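Long-range contact in thiamine-monophosphate kinase (Aquifex aeolicus, PDB 1VQV), which catalyses the ATP-dependent phosphorylation of thiamine monophosphate to thiamine diphosphate, the active form of vitamin B1: residues P79-L92 with N119-V133. Residues are numbered along the deposited sequence; the frame is centred on the assembly and turned at random.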
loop_
_atom_site.group_PDB
_atom_site.type_symbol
_atom_site.label_atom_id
_atom_site.label_comp_id
_atom_site.label_asym_id
_atom_site.label_seq_id
_atom_site.Cartn_x
_atom_site.Cartn_y
_atom_site.Cartn_z
ATOM N N PRO B 79 -2.770 -11.521 -11.126
ATOM C CA PRO B 79 -2.309 -10.164 -10.794
ATOM C C PRO B 79 -2.650 -9.164 -11.891
ATOM O O PRO B 79 -2.294 -9.368 -13.046
ATOM C CB PRO B 79 -0.801 -10.345 -10.636
ATOM C CG PRO B 79 -0.498 -11.410 -11.641
ATOM C CD PRO B 79 -1.624 -12.402 -11.417
ATOM N N LYS B 80 -3.332 -8.080 -11.522
ATOM C CA LYS B 80 -3.730 -7.052 -12.480
ATOM C C LYS B 80 -3.065 -5.687 -12.294
ATOM O O LYS B 80 -2.348 -5.223 -13.184
ATOM C CB LYS B 80 -5.251 -6.892 -12.465
ATOM C CG LYS B 80 -6.016 -8.115 -13.009
ATOM C CD LYS B 80 -5.799 -8.290 -14.524
ATOM C CE LYS B 80 -6.432 -7.141 -15.303
ATOM N NZ LYS B 80 -6.023 -7.137 -16.739
ATOM N N TRP B 81 -3.270 -5.048 -11.144
ATOM C CA TRP B 81 -2.692 -3.711 -10.918
ATOM C C TRP B 81 -1.822 -3.604 -9.676
ATOM O O TRP B 81 -2.045 -4.287 -8.685
ATOM C CB TRP B 81 -3.813 -2.659 -10.842
ATOM C CG TRP B 81 -4.749 -2.728 -11.997
ATOM C CD1 TRP B 81 -4.482 -2.377 -13.290
ATOM C CD2 TRP B 81 -6.043 -3.326 -12.000
ATOM N NE1 TRP B 81 -5.529 -2.736 -14.104
ATOM C CE2 TRP B 81 -6.502 -3.323 -13.339
ATOM C CE3 TRP B 81 -6.864 -3.878 -10.998
ATOM C CZ2 TRP B 81 -7.742 -3.851 -13.707
ATOM C CZ3 TRP B 81 -8.096 -4.405 -11.361
ATOM C CH2 TRP B 81 -8.523 -4.387 -12.707
ATOM N N ALA B 82 -0.842 -2.711 -9.731
ATOM C CA ALA B 82 0.062 -2.525 -8.611
ATOM C C ALA B 82 0.400 -1.064 -8.304
ATOM O O ALA B 82 0.562 -0.242 -9.212
ATOM C CB ALA B 82 1.335 -3.300 -8.865
ATOM N N LEU B 83 0.488 -0.759 -7.012
ATOM C CA LEU B 83 0.849 0.569 -6.510
ATOM C C LEU B 83 2.140 0.399 -5.697
ATOM O O LEU B 83 2.172 -0.350 -4.709
ATOM C CB LEU B 83 -0.237 1.141 -5.588
ATOM C CG LEU B 83 -1.558 1.638 -6.160
ATOM C CD1 LEU B 83 -2.390 2.219 -5.049
ATOM C CD2 LEU B 83 -1.294 2.695 -7.202
ATOM N N ILE B 84 3.199 1.091 -6.105
ATOM C CA ILE B 84 4.465 0.979 -5.404
ATOM C C ILE B 84 4.878 2.255 -4.697
ATOM O O ILE B 84 5.116 3.286 -5.322
ATOM C CB ILE B 84 5.584 0.545 -6.359
ATOM C CG1 ILE B 84 5.261 -0.848 -6.903
ATOM C CG2 ILE B 84 6.921 0.565 -5.634
ATOM C CD1 ILE B 84 6.313 -1.429 -7.784
ATOM N N SER B 85 4.974 2.150 -3.379
ATOM C CA SER B 85 5.338 3.262 -2.527
ATOM C C SER B 85 6.787 3.100 -2.050
ATOM O O SER B 85 7.161 2.065 -1.496
ATOM C CB SER B 85 4.364 3.313 -1.341
ATOM O OG SER B 85 4.530 4.476 -0.558
ATOM N N LEU B 86 7.605 4.124 -2.275
ATOM C CA LEU B 86 9.001 4.050 -1.870
ATOM C C LEU B 86 9.438 5.081 -0.845
ATOM O O LEU B 86 9.153 6.269 -0.984
ATOM C CB LEU B 86 9.914 4.163 -3.094
ATOM C CG LEU B 86 9.913 3.017 -4.103
ATOM C CD1 LEU B 86 10.960 3.306 -5.151
ATOM C CD2 LEU B 86 10.219 1.688 -3.402
ATOM N N ASN B 87 10.120 4.596 0.191
ATOM C CA ASN B 87 10.688 5.428 1.247
ATOM C C ASN B 87 12.180 5.393 0.926
ATOM O O ASN B 87 12.844 4.393 1.185
ATOM C CB ASN B 87 10.470 4.800 2.625
ATOM C CG ASN B 87 9.057 4.957 3.135
ATOM O OD1 ASN B 87 8.748 4.527 4.247
ATOM N ND2 ASN B 87 8.188 5.577 2.338
ATOM N N LEU B 88 12.712 6.474 0.372
ATOM C CA LEU B 88 14.117 6.494 -0.008
ATOM C C LEU B 88 14.967 7.550 0.688
ATOM O O LEU B 88 14.528 8.677 0.904
ATOM C CB LEU B 88 14.227 6.701 -1.520
ATOM C CG LEU B 88 13.362 5.777 -2.378
ATOM C CD1 LEU B 88 13.140 6.371 -3.770
ATOM C CD2 LEU B 88 14.022 4.432 -2.455
ATOM N N PRO B 89 16.206 7.191 1.060
ATOM C CA PRO B 89 17.107 8.148 1.722
ATOM C C PRO B 89 17.539 9.147 0.638
ATOM O O PRO B 89 17.939 8.740 -0.457
ATOM C CB PRO B 89 18.269 7.267 2.185
ATOM C CG PRO B 89 17.646 5.905 2.328
ATOM C CD PRO B 89 16.752 5.822 1.126
ATOM N N GLU B 90 17.469 10.442 0.936
ATOM C CA GLU B 90 17.825 11.470 -0.048
ATOM C C GLU B 90 19.216 11.270 -0.677
ATOM O O GLU B 90 19.474 11.733 -1.786
ATOM C CB GLU B 90 17.717 12.884 0.576
ATOM C CG GLU B 90 18.890 13.267 1.477
ATOM C CD GLU B 90 18.760 14.671 2.096
ATOM O OE1 GLU B 90 18.319 15.606 1.382
ATOM O OE2 GLU B 90 19.121 14.848 3.291
ATOM N N ASP B 91 20.102 10.565 0.017
ATOM C CA ASP B 91 21.452 10.324 -0.505
ATOM C C ASP B 91 21.607 8.987 -1.222
ATOM O O ASP B 91 22.708 8.455 -1.336
ATOM C CB ASP B 91 22.471 10.389 0.628
ATOM C CG ASP B 91 22.122 9.459 1.755
ATOM O OD1 ASP B 91 20.914 9.402 2.088
ATOM O OD2 ASP B 91 23.044 8.803 2.310
ATOM N N LEU B 92 20.499 8.444 -1.696
ATOM C CA LEU B 92 20.536 7.185 -2.402
ATOM C C LEU B 92 20.930 7.430 -3.862
ATOM O O LEU B 92 20.549 8.445 -4.450
ATOM C CB LEU B 92 19.164 6.514 -2.346
ATOM C CG LEU B 92 19.182 5.097 -2.916
ATOM C CD1 LEU B 92 20.047 4.230 -2.025
ATOM C CD2 LEU B 92 17.775 4.535 -3.018
ATOM N N ASN B 119 3.893 6.768 -4.672
ATOM C CA ASN B 119 4.499 8.044 -4.323
ATOM C C ASN B 119 5.848 7.806 -3.683
ATOM O O ASN B 119 6.191 6.674 -3.325
ATOM C CB ASN B 119 3.638 8.839 -3.326
ATOM C CG ASN B 119 3.625 8.218 -1.929
ATOM O OD1 ASN B 119 4.663 7.778 -1.408
ATOM N ND2 ASN B 119 2.444 8.194 -1.312
ATOM N N ILE B 120 6.606 8.881 -3.508
ATOM C CA ILE B 120 7.903 8.750 -2.894
ATOM C C ILE B 120 7.992 9.666 -1.684
ATOM O O ILE B 120 7.374 10.720 -1.641
ATOM C CB ILE B 120 8.989 9.023 -3.926
ATOM C CG1 ILE B 120 8.822 8.031 -5.080
ATOM C CG2 ILE B 120 10.355 8.869 -3.304
ATOM C CD1 ILE B 120 9.894 8.119 -6.134
ATOM N N SER B 121 8.732 9.220 -0.677
ATOM C CA SER B 121 8.893 9.961 0.560
ATOM C C SER B 121 10.325 9.804 1.075
ATOM O O SER B 121 10.916 8.726 0.936
ATOM C CB SER B 121 7.908 9.420 1.587
ATOM O OG SER B 121 8.067 10.070 2.839
ATOM N N LYS B 122 10.886 10.866 1.660
ATOM C CA LYS B 122 12.253 10.806 2.177
ATOM C C LYS B 122 12.261 9.889 3.378
ATOM O O LYS B 122 11.266 9.789 4.087
ATOM C CB LYS B 122 12.774 12.196 2.578
ATOM C CG LYS B 122 12.187 12.800 3.865
ATOM C CD LYS B 122 12.979 14.054 4.336
ATOM C CE LYS B 122 12.226 14.842 5.447
ATOM N NZ LYS B 122 12.960 14.919 6.757
ATOM N N SER B 123 13.378 9.222 3.619
ATOM C CA SER B 123 13.449 8.306 4.739
ATOM C C SER B 123 14.881 7.980 5.108
ATOM O O SER B 123 15.771 7.927 4.256
ATOM C CB SER B 123 12.711 7.013 4.384
ATOM O OG SER B 123 11.582 6.809 5.225
ATOM N N GLU B 124 15.117 7.735 6.382
ATOM C CA GLU B 124 16.470 7.417 6.799
ATOM C C GLU B 124 16.918 6.116 6.104
ATOM O O GLU B 124 18.087 5.975 5.739
ATOM C CB GLU B 124 16.520 7.297 8.329
ATOM C CG GLU B 124 17.934 7.279 8.921
ATOM C CD GLU B 124 18.664 8.627 8.832
ATOM O OE1 GLU B 124 18.364 9.542 9.645
ATOM O OE2 GLU B 124 19.538 8.761 7.939
ATOM N N LYS B 125 15.983 5.186 5.900
ATOM C CA LYS B 125 16.292 3.900 5.245
ATOM C C LYS B 125 15.296 3.493 4.121
ATOM O O LYS B 125 14.163 3.997 4.046
ATOM C CB LYS B 125 16.372 2.783 6.300
ATOM C CG LYS B 125 17.649 2.778 7.140
ATOM C CD LYS B 125 18.871 2.556 6.263
ATOM C CE LYS B 125 20.173 2.498 7.065
ATOM N NZ LYS B 125 20.217 1.356 8.025
ATOM N N ILE B 126 15.723 2.578 3.252
ATOM C CA ILE B 126 14.874 2.134 2.151
ATOM C C ILE B 126 13.709 1.264 2.627
ATOM O O ILE B 126 13.897 0.200 3.222
ATOM C CB ILE B 126 15.682 1.356 1.082
ATOM C CG1 ILE B 126 16.798 2.242 0.524
ATOM C CG2 ILE B 126 14.763 0.925 -0.054
ATOM C CD1 ILE B 126 17.827 1.513 -0.371
ATOM N N GLY B 127 12.500 1.751 2.383
ATOM C CA GLY B 127 11.310 1.021 2.759
ATOM C C GLY B 127 10.508 0.830 1.488
ATOM O O GLY B 127 10.171 1.807 0.828
ATOM N N ILE B 128 10.228 -0.422 1.131
ATOM C CA ILE B 128 9.462 -0.711 -0.067
ATOM C C ILE B 128 8.116 -1.274 0.348
ATOM O O ILE B 128 8.046 -2.262 1.070
ATOM C CB ILE B 128 10.187 -1.720 -0.982
ATOM C CG1 ILE B 128 11.595 -1.221 -1.296
ATOM C CG2 ILE B 128 9.428 -1.866 -2.283
ATOM C CD1 ILE B 128 12.386 -2.129 -2.190
ATOM N N SER B 129 7.049 -0.629 -0.107
ATOM C CA SER B 129 5.699 -1.048 0.227
ATOM C C SER B 129 4.917 -1.193 -1.070
ATOM O O SER B 129 4.700 -0.219 -1.785
ATOM C CB SER B 129 5.054 -0.006 1.147
ATOM O OG SER B 129 3.753 -0.385 1.549
ATOM N N VAL B 130 4.490 -2.415 -1.363
ATOM C CA VAL B 130 3.772 -2.701 -2.596
ATOM C C VAL B 130 2.313 -3.081 -2.376
ATOM O O VAL B 130 1.950 -3.725 -1.381
ATOM C CB VAL B 130 4.458 -3.850 -3.361
ATOM C CG1 VAL B 130 4.712 -3.447 -4.793
ATOM C CG2 VAL B 130 5.746 -4.234 -2.663
ATOM N N PHE B 131 1.486 -2.687 -3.334
ATOM C CA PHE B 131 0.061 -2.958 -3.285
ATOM C C PHE B 131 -0.321 -3.614 -4.590
ATOM O O PHE B 131 0.039 -3.140 -5.659
ATOM C CB PHE B 131 -0.696 -1.640 -3.110
ATOM C CG PHE B 131 -2.199 -1.749 -3.235
ATOM C CD1 PHE B 131 -2.946 -2.537 -2.349
ATOM C CD2 PHE B 131 -2.878 -0.982 -4.190
ATOM C CE1 PHE B 131 -4.347 -2.552 -2.409
ATOM C CE2 PHE B 131 -4.272 -0.988 -4.259
ATOM C CZ PHE B 131 -5.010 -1.770 -3.369
ATOM N N LEU B 132 -1.070 -4.698 -4.503
ATOM C CA LEU B 132 -1.462 -5.391 -5.705
ATOM C C LEU B 132 -2.902 -5.829 -5.699
ATOM O O LEU B 132 -3.401 -6.372 -4.713
ATOM C CB LEU B 132 -0.576 -6.605 -5.899
ATOM C CG LEU B 132 -0.868 -7.459 -7.124
ATOM C CD1 LEU B 132 -0.576 -6.689 -8.384
ATOM C CD2 LEU B 132 -0.006 -8.694 -7.064
ATOM N N VAL B 133 -3.562 -5.592 -6.821
ATOM C CA VAL B 133 -4.939 -5.993 -6.969
ATOM C C VAL B 133 -5.020 -7.068 -8.036
ATOM O O VAL B 133 -4.411 -6.932 -9.098
ATOM C CB VAL B 133 -5.811 -4.836 -7.393
ATOM C CG1 VAL B 133 -7.249 -5.309 -7.490
ATOM C CG2 VAL B 133 -5.668 -3.700 -6.403
#
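Pairing within a mixed beta sheet joins strand 79-88 to two neighbours at once, in the PurM-like N-terminal domain: residues 127-133 run antiparallel to it (164°), while 120-122 run parallel (19°) and close a beta-alpha-beta unit through helix 94-111. Backbone bonds document both registers, Ser85 N to Ser129 O (2.9 Å) for the antiparallel pair and Leu86 N to Asn119 O (3.1 Å) for the parallel one; Asn119 itself binds ATP and magnesium. A classic beta bulge marks the start, where Lys80 N and Trp81 N both donate to Val133 O. Ile84, Leu86 and Ile128 face helix 94-111, with Leu86 CD2 resting 3.8 Å from Ile128 CG2. Leu83, Ser129 and Phe131 occupy the other face, at the dimer interface, where Phe131 stacks on Phe131 of the second subunit. Within the chain, Phe131 CG lies anti to the backbone N (chi1 172°), which sets the ring beside Leu83, whose CB lies in plane at the ring edge. The Ile126 side chain crosses that of Pro89 at about a right angle, with Ile126 CG1 3.6 Å from Pro89 CD. An alanine in place of Ile126 lacks both CG1 and CD1 and would probably open a gap against Pro89 and Leu92. Past the end of strand 79-88, Leu92 CD1 meets Ile126 CD1 at 3.9 Å.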